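Local coordinates for protein tRNA modification GTPase mnmE (Chlorobium tepidum, PDB 3GEE) that probably hydrolyses GTP at a high intrinsic rate and takes part in adding a carboxymethylaminomethyl group to the wobble uridine of certain tRNAs, at residues 227-239 / 275-287. Numbering follows the deposited sequence.
Sequences GRIVSEGVSTVIA and CFIHDKTMFRLTD
Val234 and Phe283 lie side by side on neighbouring parallel strands, 234-239 and 281-286. Val234 CB is 3.7 Å from Phe283 CD2. Val234 CG1, anti to the backbone N (chi1 173°), touches CD2 and CE2 of the same ring, while Thr236 CG2 comes in at the ring edge, near its plane. Leu285 continues this buried face, its CD2 beside Thr236 OG1, and Ile238 CD1 reaches Leu285 CB at 4.0 Å.

Five backbone hydrogen bonds join the strands. Thr236 N to Arg284 O is nearly straight (2.8 Å, 170°). Thr236 OG1 adds a weak bond to the same oxygen.

At the helix end, Thr281 CG2 touches Val234 CG2 at 4.1 Å and Ile229 CG2 at 4.2 Å. Its OG1 bonds Asp279 O (3.0 Å), within the type I' turn of the hairpin. Replacing Thr281 by alanine removes both branches, which would probably open a gap beside Ile229 and Val234 and leave the turn without its OG1 bond.

The solvent side is the corner where Arg284 and Glu232 meet; both are exposed. Arg284, extended from CG to NE, runs past the carbonyl of Glu232, and its NE makes a weak bond to Glu232 O (2.7 Å, 122°). Met282 CE lies over one face of the guanidinium, displaced toward its rim.

Gly233, with positive phi, turns the chain from helix 203-232 into the first strand of the G domain. That strand leads to the P-loop, and Asp287, predicted to bind GTP, follows the second. Strand 315-321 pairs with the far edge of 234-239, hairpin strand 274-278 flanks 281-286, and helices 385-392 and 394-397 cover the Val234-Phe283 face.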
# COMPACT_ATOMS: atom_id res chain seq x y z
N GLY A 227 23.66 11.22 15.51
CA GLY A 227 22.21 11.21 15.32
C GLY A 227 21.74 11.58 13.93
O GLY A 227 20.93 10.87 13.34
N ARG A 228 22.27 12.68 13.39
CA ARG A 228 21.92 13.14 12.04
C ARG A 228 22.25 12.07 10.99
O ARG A 228 21.49 11.88 10.03
CB ARG A 228 22.65 14.44 11.71
CG ARG A 228 21.92 15.31 10.68
CD ARG A 228 22.82 16.40 10.10
NE ARG A 228 23.75 15.87 9.10
CZ ARG A 228 24.66 16.59 8.45
NH1 ARG A 228 24.79 17.89 8.68
NH2 ARG A 228 25.45 16.00 7.57
N ILE A 229 23.37 11.38 11.19
CA ILE A 229 23.79 10.28 10.33
C ILE A 229 22.77 9.14 10.37
O ILE A 229 22.36 8.64 9.33
CB ILE A 229 25.20 9.78 10.71
CG1 ILE A 229 26.26 10.75 10.18
CG2 ILE A 229 25.45 8.37 10.17
CD1 ILE A 229 27.60 10.64 10.88
N VAL A 230 22.36 8.75 11.57
CA VAL A 230 21.40 7.66 11.75
C VAL A 230 20.03 8.03 11.15
O VAL A 230 19.41 7.23 10.46
CB VAL A 230 21.25 7.26 13.23
CG1 VAL A 230 20.28 6.12 13.37
CG2 VAL A 230 22.59 6.85 13.81
N SER A 231 19.60 9.27 11.42
CA SER A 231 18.32 9.78 10.93
C SER A 231 18.26 10.01 9.43
O SER A 231 17.47 9.38 8.73
CB SER A 231 17.98 11.08 11.64
OG SER A 231 17.25 11.96 10.79
N GLU A 232 19.08 10.95 8.94
CA GLU A 232 19.04 11.33 7.53
C GLU A 232 20.27 10.90 6.73
O GLU A 232 20.47 11.35 5.60
CB GLU A 232 18.75 12.83 7.36
CG GLU A 232 19.71 13.77 8.06
CD GLU A 232 19.15 15.17 8.18
OE1 GLU A 232 19.93 16.14 8.06
OE2 GLU A 232 17.92 15.31 8.39
N GLY A 233 21.09 10.02 7.30
CA GLY A 233 22.22 9.43 6.58
C GLY A 233 23.41 10.35 6.38
O GLY A 233 23.32 11.57 6.58
N VAL A 234 24.53 9.75 5.99
CA VAL A 234 25.76 10.48 5.70
C VAL A 234 25.59 11.21 4.37
O VAL A 234 25.53 10.58 3.31
CB VAL A 234 26.98 9.53 5.64
CG1 VAL A 234 28.23 10.26 5.18
CG2 VAL A 234 27.22 8.88 7.00
N SER A 235 25.51 12.53 4.43
CA SER A 235 25.38 13.35 3.23
C SER A 235 26.71 13.41 2.50
O SER A 235 27.73 13.79 3.09
CB SER A 235 24.89 14.76 3.57
OG SER A 235 25.80 15.40 4.43
N THR A 236 26.70 13.01 1.24
CA THR A 236 27.93 12.93 0.46
C THR A 236 27.81 13.68 -0.86
O THR A 236 26.83 13.51 -1.60
CB THR A 236 28.34 11.45 0.19
OG1 THR A 236 27.36 10.82 -0.63
CG2 THR A 236 28.46 10.68 1.49
N VAL A 237 28.80 14.52 -1.14
CA VAL A 237 28.85 15.25 -2.41
C VAL A 237 29.81 14.54 -3.36
O VAL A 237 30.90 14.12 -2.96
CB VAL A 237 29.27 16.73 -2.22
CG1 VAL A 237 29.40 17.43 -3.56
CG2 VAL A 237 28.26 17.46 -1.35
N ILE A 238 29.40 14.41 -4.61
CA ILE A 238 30.26 13.90 -5.66
C ILE A 238 30.66 15.06 -6.57
O ILE A 238 29.85 15.57 -7.34
CB ILE A 238 29.60 12.75 -6.46
CG1 ILE A 238 29.13 11.64 -5.51
CG2 ILE A 238 30.56 12.19 -7.49
CD1 ILE A 238 27.99 10.80 -6.05
N ALA A 239 31.92 15.48 -6.44
CA ALA A 239 32.45 16.63 -7.17
C ALA A 239 33.42 16.21 -8.29
O ALA A 239 33.82 15.05 -8.37
CB ALA A 239 33.13 17.59 -6.21
N CYS A 275 20.05 7.88 -2.79
CA CYS A 275 20.82 7.26 -1.71
C CYS A 275 20.83 5.73 -1.72
O CYS A 275 19.90 5.09 -2.21
CB CYS A 275 20.38 7.78 -0.33
SG CYS A 275 18.62 8.10 -0.16
N PHE A 276 21.91 5.17 -1.16
CA PHE A 276 22.10 3.73 -1.08
C PHE A 276 22.61 3.33 0.31
O PHE A 276 23.07 4.18 1.07
CB PHE A 276 23.07 3.25 -2.17
CG PHE A 276 24.53 3.47 -1.84
CD1 PHE A 276 25.08 4.75 -1.81
CD2 PHE A 276 25.35 2.38 -1.56
CE1 PHE A 276 26.42 4.94 -1.50
CE2 PHE A 276 26.70 2.56 -1.25
CZ PHE A 276 27.23 3.84 -1.22
N ILE A 277 22.53 2.04 0.62
CA ILE A 277 22.92 1.54 1.94
C ILE A 277 24.18 0.68 1.86
O ILE A 277 24.37 -0.08 0.91
CB ILE A 277 21.76 0.76 2.62
CG1 ILE A 277 20.46 1.57 2.58
CG2 ILE A 277 22.11 0.41 4.07
CD1 ILE A 277 19.20 0.78 2.89
N HIS A 278 25.04 0.81 2.87
CA HIS A 278 26.24 -0.01 3.01
C HIS A 278 26.64 -0.02 4.48
O HIS A 278 26.68 1.03 5.13
CB HIS A 278 27.37 0.55 2.14
CG HIS A 278 28.73 0.02 2.49
ND1 HIS A 278 29.22 -1.17 2.01
CD2 HIS A 278 29.71 0.54 3.28
CE1 HIS A 278 30.44 -1.37 2.48
NE2 HIS A 278 30.76 -0.34 3.25
N ASP A 279 26.93 -1.22 5.01
CA ASP A 279 27.28 -1.41 6.42
C ASP A 279 26.26 -0.79 7.38
O ASP A 279 26.63 -0.08 8.32
CB ASP A 279 28.70 -0.89 6.73
CG ASP A 279 29.79 -1.92 6.44
OD1 ASP A 279 30.98 -1.56 6.57
OD2 ASP A 279 29.46 -3.08 6.11
N LYS A 280 24.98 -1.06 7.12
CA LYS A 280 23.85 -0.56 7.93
C LYS A 280 23.78 0.98 8.03
O LYS A 280 23.22 1.52 8.98
CB LYS A 280 23.85 -1.19 9.33
CG LYS A 280 23.61 -2.69 9.34
CD LYS A 280 23.62 -3.24 10.75
CE LYS A 280 23.32 -4.73 10.76
NZ LYS A 280 23.12 -5.26 12.13
N THR A 281 24.35 1.65 7.03
CA THR A 281 24.41 3.11 6.99
C THR A 281 23.95 3.63 5.64
O THR A 281 24.26 3.04 4.60
CB THR A 281 25.84 3.63 7.28
OG1 THR A 281 26.42 2.90 8.37
CG2 THR A 281 25.82 5.10 7.64
N MET A 282 23.21 4.73 5.66
CA MET A 282 22.67 5.33 4.44
C MET A 282 23.53 6.50 3.96
O MET A 282 24.02 7.30 4.77
CB MET A 282 21.24 5.79 4.69
CG MET A 282 20.43 6.10 3.45
SD MET A 282 18.76 6.61 3.87
CE MET A 282 19.07 8.20 4.65
N PHE A 283 23.72 6.60 2.65
CA PHE A 283 24.51 7.67 2.05
C PHE A 283 23.68 8.48 1.07
O PHE A 283 23.28 7.97 0.02
CB PHE A 283 25.75 7.09 1.35
CG PHE A 283 26.73 6.44 2.27
CD1 PHE A 283 26.68 5.07 2.50
CD2 PHE A 283 27.71 7.19 2.91
CE1 PHE A 283 27.59 4.45 3.36
CE2 PHE A 283 28.63 6.58 3.77
CZ PHE A 283 28.57 5.22 4.00
N ARG A 284 23.43 9.74 1.41
CA ARG A 284 22.72 10.67 0.53
C ARG A 284 23.66 11.28 -0.52
O ARG A 284 24.41 12.21 -0.22
CB ARG A 284 22.06 11.80 1.33
CG ARG A 284 20.93 11.36 2.24
CD ARG A 284 20.01 12.52 2.59
NE ARG A 284 18.93 12.13 3.49
CZ ARG A 284 17.79 11.54 3.11
NH1 ARG A 284 17.57 11.27 1.83
NH2 ARG A 284 16.87 11.22 4.02
N LEU A 285 23.62 10.74 -1.73
CA LEU A 285 24.44 11.24 -2.84
C LEU A 285 23.76 12.42 -3.51
O LEU A 285 22.55 12.38 -3.77
CB LEU A 285 24.71 10.14 -3.87
CG LEU A 285 25.05 8.70 -3.48
CD1 LEU A 285 25.06 7.83 -4.72
CD2 LEU A 285 26.38 8.60 -2.75
N THR A 286 24.54 13.45 -3.81
CA THR A 286 24.03 14.67 -4.44
C THR A 286 25.17 15.54 -5.00
O THR A 286 26.34 15.16 -4.94
CB THR A 286 23.13 15.49 -3.47
OG1 THR A 286 22.56 16.62 -4.15
CG2 THR A 286 23.91 15.97 -2.24
N ASP A 287 24.81 16.70 -5.55
CA ASP A 287 25.78 17.69 -6.04
C ASP A 287 26.28 18.61 -4.92
O ASP A 287 25.49 19.29 -4.26
CB ASP A 287 25.20 18.51 -7.19
CG ASP A 287 25.38 17.85 -8.54
OD1 ASP A 287 24.43 17.85 -9.35
OD2 ASP A 287 26.49 17.32 -8.81